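Local coordinates for peptide ABC transporter, peptide-binding protein (Thermus thermophilus, PDB 2D5W) that binds oligopeptides, captured here with a pentapeptide, and probably delivers them to an ABC transporter for uptake across the membrane, at residues D523-R526 with R527-F531; I45-N48 with A49-N53; Y481-L484 with N485-A488; N508-F511 with D512-S516; E419-Q422 with Q423-E427. All blocks are in the same frame, centred on the assembly; numbering follows the deposited sequence.

Contact 1 (D523-R526 with R527-F531); sequences DPER and RKQLF
Arg526 lays its guanidinium over Leu530, one turn further along the helix. Leu530 CD2 sits 3.8 Å above the guanidinium plane, displaced toward the rim. The edge of the same group serves a different partner. Arg526 NH2 donates to Gln529 OE1 at 3.1 Å in a nearly straight bond, with the oxygen close to the guanidinium plane. Seen from the amide, the donor stands above the carbonyl plane, and the two flat groups are turned 79° apart. A bend at chi2 of Arg526 (53°) turns the chain toward the next turn of the helix, where Gln529 and Leu530 are. The other end of the Gln529 amide is tied through a water, which accepts from NE2 and donates to Glu525 OE2. Glu525 OE2 also lies 3.6 Å from Gln529 CG. On another side of the helix, Pro524 CA is over one face of the Arg527 guanidinium, whose NH2 is hydrogen-bonded to Glu521 O. Leu530 also touches Leu514 and Ala518 of helix 509-518. Asp523 OD1 accepts from Arg526 N at 2.9 Å, on the anti side of the carboxylate. This is a classic aspartate N-cap, followed by proline in the first turn of helix 524-541.

Contact 2 (I45-N48 with A49-N53); sequences IGFN and ADSQN
Asn48 turns its side-chain amide back over the loop that follows it and meets Gln52. Its CG stands between the backbone N and the carbonyl carbon (chi1 66°), which brings OD1 to the amides of the turn. OD1 accepts from Gln52 N at 3.0 Å, with the donor well above the carbonyl plane. A weak bond from Asp50 N reaches the same oxygen. Asn48 ND2 points to Gln52 OE1, 3.3 Å away, in a bond that is straight but weak; the two amide planes are 41° apart. Gln52 runs extended beyond CG, which brings its OE1 to ND2. The backbone makes a type I turn from Asn48 to Ser51, closed by Ser51 N to Asn48 O at 2.9 Å. Asn48 N then donates to Gln52 O, also at 2.9 Å.

The Phe47 ring packs against this turn. Gln52 N lies over one face, toward the rim, and Ser51 CB is 3.9 Å from Phe47 CZ. Asn53 OD1 comes to the ring edge, 3.3 Å from Phe47 CD2, but its hydrogen bond is from Gly151 N. Phe47 and Asn53 form an antiparallel non-hydrogen-bonded pair, side chains on the same face. Ile45 CG2 also touches Asn53 CB at 3.8 Å.

The hairpin joins strand 45-47 to strand 53-55. Backbone bonds link Ile45 to Ile153 and Phe47 to Gly570, and Trp577 packs against Asn48 and Ala49.

Contact 3 (Y481-L484 with N485-A488); sequences YKNL and NTGA
The backbone of 481-488 doubles back at Leu484 and Asn485, and the two halves run 144° apart. Asn483 N donates to Ala488 O at 2.9 Å, and Gly487 N donates to Asn483 O at 2.7 Å. Gly487 and Ala488 thus both face Asn483, a G1 beta bulge at the mouth of the turn, with Gly487 at positive phi. Asn483 ties the turn with its side chain. Its CG is anti to the backbone N (chi1 179°), which carries OD1 over the next amides. OD1 accepts from Asn485 N at 2.8 Å and weakly from Thr486 N. Replacing Asn483 by alanine would probably leave Asn485 N without this acceptor and let the turn flex. The side-chain amides of Asn483 and Asn485 cross obliquely, planes 67° apart. Asn485 ND2 is held by Ser516 O and by Tyr145 OH. Thr486 OG1 stands 3.8 Å from Asn483 CB; it bonds to Asp122 OD2 and accepts a weak bond from Ala488 N. Lys482 lies along the returning backbone at Gly487, its CG 3.6 Å from Gly487 C, before the chain bends at chi3. Asp512 takes the amides of Tyr481 and Lys482, one on each carboxylate oxygen.

Contact 4 (N508-F511 with D512-S516); sequences NDEF and DRLTS
Helix 509-518 begins here with an asparagine N-cap. Asn508 OD1 accepts from Phe511 N at 2.9 Å and closes the first turn. Further along, Phe511 and Thr515 meet one turn apart. Thr515 CG2 sits over one face of the Phe511 ring in a CH-pi contact, 4.0 Å from the centroid. The ring also meets Trp506 edge-to-face. Thr515 OG1 lies between the backbone N and the carbonyl carbon (chi1 53°) and donates to Phe511 O at 2.8 Å. Thr515 N reaches that oxygen from the opposite face of its plane, so two donors grip it. OG1 is also hydrogen-bonded to Gln480 NE2. With a valine in place of Thr515, Phe511 O would probably lose its second donor and Gln480 NE2 its hydroxyl mate. Ser516 OG repeats the pattern on Asp512 O. Besides the backbone of Lys482, the Asp512 carboxylate meets a water at OD1, and that water accepts from Asn508 N. Arg513 folds back along the helix, its NH2 3.7 Å from Glu510 CB, which lies in the guanidinium plane. The carboxylates of Asp509 and Asp512 come near each other, and one water bridges them, donating to Asp509 OD1 at 2.8 Å and Asp512 OD2 at 2.7 Å.

Contact 5 (E419-Q422 with Q423-E427); sequences ERTQ and QFFAE
Residues 419-427 are one unbroken run of alpha helix, and each carbonyl of the first four meets the amide four residues on. Phe425 N to Thr421 O is 2.9 Å and almost straight (176°), while Gln423 N to Glu419 O is long and weak at 3.3 Å. The helix, 416-431, is the crossover of a beta-alpha-beta unit between the parallel strands 401-410 and 435-438. Thr421 and Phe425 form the side-chain contact. They lie side by side and point the same way. Thr421 CG2, anti to the backbone N, approaches the ring obliquely and is 3.4 Å from Phe425 CE1. The threonine hydroxyl is turned back beside its own N (chi1 -65°) and bonds to Val417 O, so the methyl is the branch left to meet the ring. Both residues pack on Tyr409 of strand 401-410, and Thr421 also touches Phe344 of helix 337-345. Gln422 also touches Tyr409, and its OE1 accepts from Asn440 ND2. Arg420 makes a cation-pi contact with Phe344. On another side, Gln423 runs extended over the previous turn, its CG 3.5 Å from Glu419 O. A water donates to Arg420 O at 3.1 Å and accepts weakly from Gln423 NE2.

Overall arrangement
All five contacts are local and follow one another in series; none nests or crosses. Contact 2 comes first and closes the tight hairpin between strands 45-47 and 53-55. Contact 5 lies on helix 416-431, on the opposite side of the chain's centre from contact 2, their centres about 39 Å apart. Contact 3 closes a turn in the loop between strand 463-469 and helix 509-518. Contact 4 starts that helix and touches contact 3 through Leu484 N, which bonds to Ser516 OG, and through Leu484 CD1 packing on Arg513. Contact 1 starts the next helix, 524-541, and packs on contact 4 through Leu530 and Leu514. Contacts 3, 4 and 1 thus join the loop to two successive helices.

Contact 1 (D523-R526 with R527-F531)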
# COMPACT_ATOMS: atom_id res chain seq x y z
N ASP A 523 -25.39 -5.69 1.09
CA ASP A 523 -26.24 -4.51 1.08
C ASP A 523 -25.36 -3.35 1.53
O ASP A 523 -24.82 -3.36 2.64
CB ASP A 523 -27.42 -4.67 2.04
CG ASP A 523 -28.25 -3.41 2.13
OD1 ASP A 523 -28.10 -2.66 3.12
OD2 ASP A 523 -29.04 -3.17 1.20
N PRO A 524 -25.19 -2.34 0.67
CA PRO A 524 -24.34 -1.19 1.01
C PRO A 524 -24.64 -0.48 2.33
O PRO A 524 -23.72 -0.13 3.07
CB PRO A 524 -24.52 -0.26 -0.19
CG PRO A 524 -24.75 -1.22 -1.32
CD PRO A 524 -25.71 -2.21 -0.70
N GLU A 525 -25.92 -0.26 2.62
CA GLU A 525 -26.29 0.43 3.85
C GLU A 525 -26.00 -0.36 5.12
O GLU A 525 -25.45 0.19 6.07
CB GLU A 525 -27.76 0.84 3.82
CG GLU A 525 -28.17 1.71 5.00
CD GLU A 525 -27.25 2.90 5.18
OE1 GLU A 525 -27.16 3.74 4.26
OE2 GLU A 525 -26.60 3.00 6.25
N ARG A 526 -26.36 -1.64 5.14
CA ARG A 526 -26.09 -2.44 6.33
C ARG A 526 -24.59 -2.56 6.52
O ARG A 526 -24.09 -2.52 7.64
CB ARG A 526 -26.73 -3.83 6.21
CG ARG A 526 -26.48 -4.74 7.41
CD ARG A 526 -26.88 -4.06 8.72
NE ARG A 526 -26.70 -4.93 9.88
CZ ARG A 526 -26.80 -4.52 11.14
NH1 ARG A 526 -26.63 -5.37 12.14
NH2 ARG A 526 -27.07 -3.24 11.40
N ARG A 527 -23.86 -2.72 5.41
CA ARG A 527 -22.41 -2.83 5.46
C ARG A 527 -21.83 -1.56 6.10
O ARG A 527 -20.95 -1.64 6.96
CB ARG A 527 -21.84 -3.02 4.05
CG ARG A 527 -20.33 -3.14 4.00
CD ARG A 527 -19.87 -3.63 2.64
NE ARG A 527 -20.12 -2.68 1.56
CZ ARG A 527 -20.88 -2.93 0.50
NH1 ARG A 527 -21.03 -2.00 -0.44
NH2 ARG A 527 -21.51 -4.09 0.37
N LYS A 528 -22.33 -0.41 5.67
CA LYS A 528 -21.86 0.86 6.21
C LYS A 528 -22.16 0.95 7.71
O LYS A 528 -21.32 1.38 8.49
CB LYS A 528 -22.52 2.03 5.47
CG LYS A 528 -22.05 3.41 5.93
CD LYS A 528 -22.83 4.52 5.25
CE LYS A 528 -22.69 4.48 3.74
NZ LYS A 528 -23.46 5.58 3.09
N GLN A 529 -23.36 0.53 8.12
CA GLN A 529 -23.73 0.58 9.53
C GLN A 529 -22.75 -0.21 10.39
O GLN A 529 -22.34 0.25 11.45
CB GLN A 529 -25.15 0.01 9.74
CG GLN A 529 -26.23 0.71 8.94
CD GLN A 529 -27.62 0.16 9.23
OE1 GLN A 529 -27.80 -1.05 9.37
NE2 GLN A 529 -28.60 1.04 9.29
N LEU A 530 -22.38 -1.40 9.93
CA LEU A 530 -21.44 -2.23 10.67
C LEU A 530 -20.06 -1.60 10.73
O LEU A 530 -19.42 -1.58 11.78
CB LEU A 530 -21.37 -3.63 10.04
CG LEU A 530 -22.68 -4.42 10.17
CD1 LEU A 530 -22.64 -5.65 9.27
CD2 LEU A 530 -22.89 -4.82 11.61
N PHE A 531 -19.59 -1.07 9.60
CA PHE A 531 -18.28 -0.42 9.57
C PHE A 531 -18.28 0.84 10.44
O PHE A 531 -17.25 1.20 11.01
CB PHE A 531 -17.89 -0.08 8.13
CG PHE A 531 -17.05 -1.13 7.47
CD1 PHE A 531 -15.69 -1.24 7.77
CD2 PHE A 531 -17.61 -2.01 6.54
CE1 PHE A 531 -14.90 -2.22 7.15
CE2 PHE A 531 -16.82 -2.98 5.92
CZ PHE A 531 -15.47 -3.09 6.23
O HOH W 1 -28.24 3.60 8.21

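Contact 2 (I45-N48 with A49-N53)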
# COMPACT_ATOMS: atom_id res chain seq x y z
N ILE A 45 -7.85 -8.15 -15.40
CA ILE A 45 -8.89 -7.13 -15.33
C ILE A 45 -8.30 -5.90 -14.65
O ILE A 45 -7.75 -6.01 -13.55
CB ILE A 45 -10.11 -7.61 -14.50
CG1 ILE A 45 -10.69 -8.89 -15.12
CG2 ILE A 45 -11.15 -6.50 -14.41
CD1 ILE A 45 -11.21 -8.72 -16.54
N GLY A 46 -8.39 -4.75 -15.29
CA GLY A 46 -7.87 -3.53 -14.70
C GLY A 46 -8.99 -2.71 -14.07
O GLY A 46 -10.15 -3.10 -14.13
N PHE A 47 -8.63 -1.59 -13.46
CA PHE A 47 -9.62 -0.70 -12.85
C PHE A 47 -9.22 0.70 -13.32
O PHE A 47 -8.15 1.20 -12.98
CB PHE A 47 -9.56 -0.80 -11.32
CG PHE A 47 -10.81 -0.32 -10.63
CD1 PHE A 47 -10.78 0.79 -9.79
CD2 PHE A 47 -12.02 -0.99 -10.81
CE1 PHE A 47 -11.94 1.23 -9.14
CE2 PHE A 47 -13.18 -0.56 -10.17
CZ PHE A 47 -13.14 0.55 -9.33
N ASN A 48 -10.09 1.33 -14.11
CA ASN A 48 -9.77 2.64 -14.67
C ASN A 48 -10.07 3.86 -13.81
O ASN A 48 -10.57 3.75 -12.69
CB ASN A 48 -10.40 2.79 -16.06
CG ASN A 48 -11.92 2.82 -16.03
OD1 ASN A 48 -12.53 3.26 -15.06
ND2 ASN A 48 -12.54 2.39 -17.12
N ALA A 49 -9.77 5.04 -14.35
CA ALA A 49 -9.97 6.30 -13.65
C ALA A 49 -11.44 6.59 -13.35
O ALA A 49 -11.74 7.38 -12.45
CB ALA A 49 -9.36 7.44 -14.44
N ASP A 50 -12.33 5.97 -14.10
CA ASP A 50 -13.77 6.15 -13.91
C ASP A 50 -14.29 5.13 -12.90
O ASP A 50 -15.50 4.95 -12.75
CB ASP A 50 -14.51 5.99 -15.24
CG ASP A 50 -14.35 7.20 -16.15
OD1 ASP A 50 -14.49 7.04 -17.37
OD2 ASP A 50 -14.10 8.31 -15.63
N SER A 51 -13.37 4.45 -12.22
CA SER A 51 -13.71 3.45 -11.21
C SER A 51 -14.52 2.29 -11.79
O SER A 51 -15.51 1.85 -11.21
CB SER A 51 -14.48 4.10 -10.06
OG SER A 51 -13.68 5.08 -9.43
N GLN A 52 -14.08 1.81 -12.95
CA GLN A 52 -14.75 0.70 -13.62
C GLN A 52 -13.77 -0.40 -13.98
O GLN A 52 -12.63 -0.13 -14.37
CB GLN A 52 -15.40 1.16 -14.92
CG GLN A 52 -16.25 2.40 -14.83
CD GLN A 52 -16.66 2.90 -16.20
OE1 GLN A 52 -15.82 3.07 -17.08
NE2 GLN A 52 -17.95 3.13 -16.38
N ASN A 53 -14.22 -1.64 -13.84
CA ASN A 53 -13.39 -2.77 -14.23
C ASN A 53 -13.34 -2.72 -15.76
O ASN A 53 -14.31 -2.34 -16.40
CB ASN A 53 -14.03 -4.11 -13.85
CG ASN A 53 -13.96 -4.40 -12.37
OD1 ASN A 53 -13.04 -3.97 -11.68
ND2 ASN A 53 -14.93 -5.16 -11.87

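Contact 3 (Y481-L484 with N485-A488)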
# COMPACT_ATOMS: atom_id res chain seq x y z
N TYR A 481 -7.68 -8.76 14.60
CA TYR A 481 -6.75 -9.70 15.20
C TYR A 481 -6.97 -10.97 14.40
O TYR A 481 -6.02 -11.63 13.96
CB TYR A 481 -7.09 -9.95 16.67
CG TYR A 481 -6.44 -11.20 17.21
CD1 TYR A 481 -5.05 -11.27 17.39
CD2 TYR A 481 -7.20 -12.33 17.50
CE1 TYR A 481 -4.45 -12.44 17.84
CE2 TYR A 481 -6.60 -13.51 17.95
CZ TYR A 481 -5.23 -13.56 18.12
OH TYR A 481 -4.64 -14.72 18.56
N LYS A 482 -8.24 -11.30 14.17
CA LYS A 482 -8.60 -12.49 13.41
C LYS A 482 -9.87 -12.27 12.61
O LYS A 482 -10.81 -11.62 13.08
CB LYS A 482 -8.80 -13.67 14.36
CG LYS A 482 -9.24 -14.97 13.69
CD LYS A 482 -9.62 -16.03 14.71
CE LYS A 482 -8.46 -16.35 15.65
NZ LYS A 482 -8.85 -17.36 16.67
N ASN A 483 -9.90 -12.79 11.39
CA ASN A 483 -11.11 -12.69 10.59
C ASN A 483 -11.89 -13.93 11.01
O ASN A 483 -11.41 -15.06 10.89
CB ASN A 483 -10.80 -12.74 9.09
CG ASN A 483 -12.05 -12.66 8.24
OD1 ASN A 483 -12.90 -13.55 8.29
ND2 ASN A 483 -12.18 -11.59 7.47
N LEU A 484 -13.10 -13.72 11.52
CA LEU A 484 -13.92 -14.81 12.02
C LEU A 484 -14.51 -15.75 10.97
O LEU A 484 -14.96 -16.85 11.29
CB LEU A 484 -15.05 -14.26 12.90
CG LEU A 484 -14.58 -13.38 14.06
CD1 LEU A 484 -15.78 -13.00 14.92
CD2 LEU A 484 -13.55 -14.12 14.89
N ASN A 485 -14.49 -15.33 9.71
CA ASN A 485 -15.04 -16.17 8.65
C ASN A 485 -14.06 -17.25 8.22
O ASN A 485 -14.47 -18.34 7.80
CB ASN A 485 -15.41 -15.33 7.44
CG ASN A 485 -16.29 -14.16 7.79
OD1 ASN A 485 -17.22 -14.30 8.59
ND2 ASN A 485 -16.01 -13.01 7.21
N THR A 486 -12.77 -16.96 8.34
CA THR A 486 -11.73 -17.89 7.93
C THR A 486 -10.83 -18.32 9.07
O THR A 486 -10.08 -19.29 8.94
CB THR A 486 -10.84 -17.27 6.84
OG1 THR A 486 -10.33 -16.02 7.32
CG2 THR A 486 -11.64 -17.05 5.56
N GLY A 487 -10.89 -17.60 10.19
CA GLY A 487 -10.05 -17.92 11.32
C GLY A 487 -8.62 -17.44 11.12
O GLY A 487 -7.73 -17.75 11.91
N ALA A 488 -8.39 -16.68 10.05
CA ALA A 488 -7.05 -16.18 9.74
C ALA A 488 -6.62 -15.04 10.67
O ALA A 488 -7.32 -14.03 10.79
CB ALA A 488 -7.00 -15.71 8.30

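Contact 4 (N508-F511 with D512-S516)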
# COMPACT_ATOMS: atom_id res chain seq x y z
N ASN A 508 -9.30 -6.59 19.35
CA ASN A 508 -10.59 -6.19 19.90
C ASN A 508 -11.57 -7.15 19.26
O ASN A 508 -11.86 -7.06 18.06
CB ASN A 508 -10.92 -4.74 19.54
CG ASN A 508 -12.21 -4.27 20.20
OD1 ASN A 508 -13.30 -4.65 19.80
ND2 ASN A 508 -12.07 -3.44 21.23
N ASP A 509 -12.08 -8.08 20.05
CA ASP A 509 -12.99 -9.09 19.54
C ASP A 509 -14.27 -8.55 18.93
O ASP A 509 -14.77 -9.11 17.95
CB ASP A 509 -13.31 -10.13 20.62
CG ASP A 509 -12.09 -10.94 21.01
OD1 ASP A 509 -11.10 -10.94 20.24
OD2 ASP A 509 -12.11 -11.59 22.08
N GLU A 510 -14.81 -7.47 19.49
CA GLU A 510 -16.03 -6.89 18.94
C GLU A 510 -15.74 -6.28 17.57
O GLU A 510 -16.54 -6.41 16.64
CB GLU A 510 -16.60 -5.83 19.89
CG GLU A 510 -17.92 -5.24 19.42
CD GLU A 510 -18.60 -4.41 20.49
OE1 GLU A 510 -17.97 -3.46 21.02
OE2 GLU A 510 -19.77 -4.70 20.81
N PHE A 511 -14.58 -5.64 17.44
CA PHE A 511 -14.18 -5.05 16.17
C PHE A 511 -14.07 -6.17 15.13
O PHE A 511 -14.53 -6.03 14.00
CB PHE A 511 -12.82 -4.36 16.32
CG PHE A 511 -12.32 -3.70 15.06
CD1 PHE A 511 -12.64 -2.38 14.77
CD2 PHE A 511 -11.54 -4.42 14.16
CE1 PHE A 511 -12.18 -1.77 13.60
CE2 PHE A 511 -11.08 -3.82 12.99
CZ PHE A 511 -11.39 -2.50 12.71
N ASP A 512 -13.45 -7.29 15.52
CA ASP A 512 -13.30 -8.42 14.60
C ASP A 512 -14.65 -8.97 14.17
O ASP A 512 -14.85 -9.32 13.01
CB ASP A 512 -12.48 -9.54 15.24
CG ASP A 512 -11.00 -9.19 15.37
OD1 ASP A 512 -10.60 -8.10 14.91
OD2 ASP A 512 -10.24 -10.00 15.92
N ARG A 513 -15.59 -9.05 15.10
CA ARG A 513 -16.91 -9.57 14.79
C ARG A 513 -17.65 -8.67 13.80
O ARG A 513 -18.22 -9.14 12.81
CB ARG A 513 -17.74 -9.70 16.07
CG ARG A 513 -19.03 -10.49 15.89
CD ARG A 513 -19.81 -10.59 17.19
NE ARG A 513 -19.01 -11.12 18.29
CZ ARG A 513 -18.22 -10.38 19.06
NH1 ARG A 513 -17.52 -10.95 20.03
NH2 ARG A 513 -18.14 -9.07 18.88
N LEU A 514 -17.63 -7.37 14.06
CA LEU A 514 -18.30 -6.40 13.20
C LEU A 514 -17.74 -6.37 11.79
O LEU A 514 -18.49 -6.42 10.82
CB LEU A 514 -18.21 -5.01 13.82
CG LEU A 514 -19.04 -4.79 15.10
CD1 LEU A 514 -18.56 -3.53 15.80
CD2 LEU A 514 -20.52 -4.70 14.76
N THR A 515 -16.41 -6.30 11.67
CA THR A 515 -15.78 -6.25 10.36
C THR A 515 -15.88 -7.57 9.60
O THR A 515 -16.03 -7.57 8.38
CB THR A 515 -14.29 -5.81 10.47
OG1 THR A 515 -13.60 -6.66 11.40
CG2 THR A 515 -14.19 -4.36 10.93
N SER A 516 -15.81 -8.69 10.31
CA SER A 516 -15.93 -9.99 9.66
C SER A 516 -17.33 -10.15 9.08
O SER A 516 -17.51 -10.77 8.03
CB SER A 516 -15.64 -11.12 10.65
OG SER A 516 -14.29 -11.09 11.06
O HOH W 2 -9.13 -6.43 16.55
O HOH W 3 -11.18 -11.91 17.60

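Contact 5 (E419-Q422 with Q423-E427)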
# COMPACT_ATOMS: atom_id res chain seq x y z
N GLU A 419 9.63 15.06 8.51
CA GLU A 419 10.70 15.44 9.42
C GLU A 419 10.26 16.69 10.18
O GLU A 419 10.53 16.83 11.38
CB GLU A 419 11.99 15.67 8.62
CG GLU A 419 12.49 14.36 7.99
CD GLU A 419 13.65 14.51 7.03
OE1 GLU A 419 13.68 15.49 6.26
OE2 GLU A 419 14.53 13.62 7.02
N ARG A 420 9.55 17.59 9.50
CA ARG A 420 9.03 18.80 10.14
C ARG A 420 7.93 18.42 11.14
O ARG A 420 7.83 19.01 12.22
CB ARG A 420 8.47 19.75 9.08
CG ARG A 420 9.54 20.45 8.23
CD ARG A 420 8.93 21.09 6.99
NE ARG A 420 7.82 21.97 7.34
CZ ARG A 420 6.78 22.22 6.55
NH1 ARG A 420 5.82 23.03 6.95
NH2 ARG A 420 6.70 21.65 5.35
N THR A 421 7.12 17.44 10.77
CA THR A 421 6.04 16.98 11.64
C THR A 421 6.59 16.44 12.96
O THR A 421 6.08 16.76 14.04
CB THR A 421 5.21 15.88 10.94
OG1 THR A 421 4.55 16.44 9.80
CG2 THR A 421 4.16 15.30 11.88
N GLN A 422 7.64 15.63 12.88
CA GLN A 422 8.25 15.07 14.08
C GLN A 422 8.69 16.18 15.02
O GLN A 422 8.44 16.12 16.23
CB GLN A 422 9.44 14.19 13.73
CG GLN A 422 9.08 12.89 13.01
CD GLN A 422 10.31 12.08 12.66
OE1 GLN A 422 11.25 12.59 12.06
NE2 GLN A 422 10.30 10.80 13.02
N GLN A 423 9.34 17.20 14.47
CA GLN A 423 9.83 18.35 15.24
C GLN A 423 8.69 19.14 15.86
O GLN A 423 8.76 19.58 17.02
CB GLN A 423 10.63 19.30 14.35
CG GLN A 423 11.99 18.81 13.92
CD GLN A 423 12.71 19.82 13.04
OE1 GLN A 423 13.91 19.70 12.81
NE2 GLN A 423 11.97 20.81 12.54
N PHE A 424 7.65 19.34 15.07
CA PHE A 424 6.47 20.09 15.49
C PHE A 424 5.82 19.40 16.69
O PHE A 424 5.56 20.03 17.72
CB PHE A 424 5.50 20.17 14.31
CG PHE A 424 4.28 21.00 14.56
CD1 PHE A 424 4.28 22.36 14.25
CD2 PHE A 424 3.13 20.43 15.08
CE1 PHE A 424 3.13 23.13 14.46
CE2 PHE A 424 1.98 21.19 15.29
CZ PHE A 424 1.98 22.54 14.97
N PHE A 425 5.55 18.10 16.56
CA PHE A 425 4.93 17.34 17.64
C PHE A 425 5.85 17.21 18.85
O PHE A 425 5.40 17.28 20.00
CB PHE A 425 4.54 15.94 17.15
CG PHE A 425 3.35 15.91 16.22
CD1 PHE A 425 3.18 14.83 15.36
CD2 PHE A 425 2.39 16.92 16.22
CE1 PHE A 425 2.08 14.74 14.52
CE2 PHE A 425 1.28 16.84 15.37
CZ PHE A 425 1.13 15.75 14.52
N ALA A 426 7.14 17.01 18.60
CA ALA A 426 8.11 16.84 19.68
C ALA A 426 8.13 18.01 20.65
O ALA A 426 8.31 17.84 21.85
CB ALA A 426 9.50 16.62 19.11
N GLU A 427 7.95 19.22 20.12
CA GLU A 427 7.97 20.42 20.94
C GLU A 427 6.85 20.39 21.98
O GLU A 427 7.05 20.77 23.13
CB GLU A 427 7.86 21.66 20.06
CG GLU A 427 8.13 22.96 20.80
CD GLU A 427 8.29 24.14 19.86
OE1 GLU A 427 9.18 24.07 18.98
OE2 GLU A 427 7.54 25.12 19.99
O HOH W 4 8.98 21.88 11.65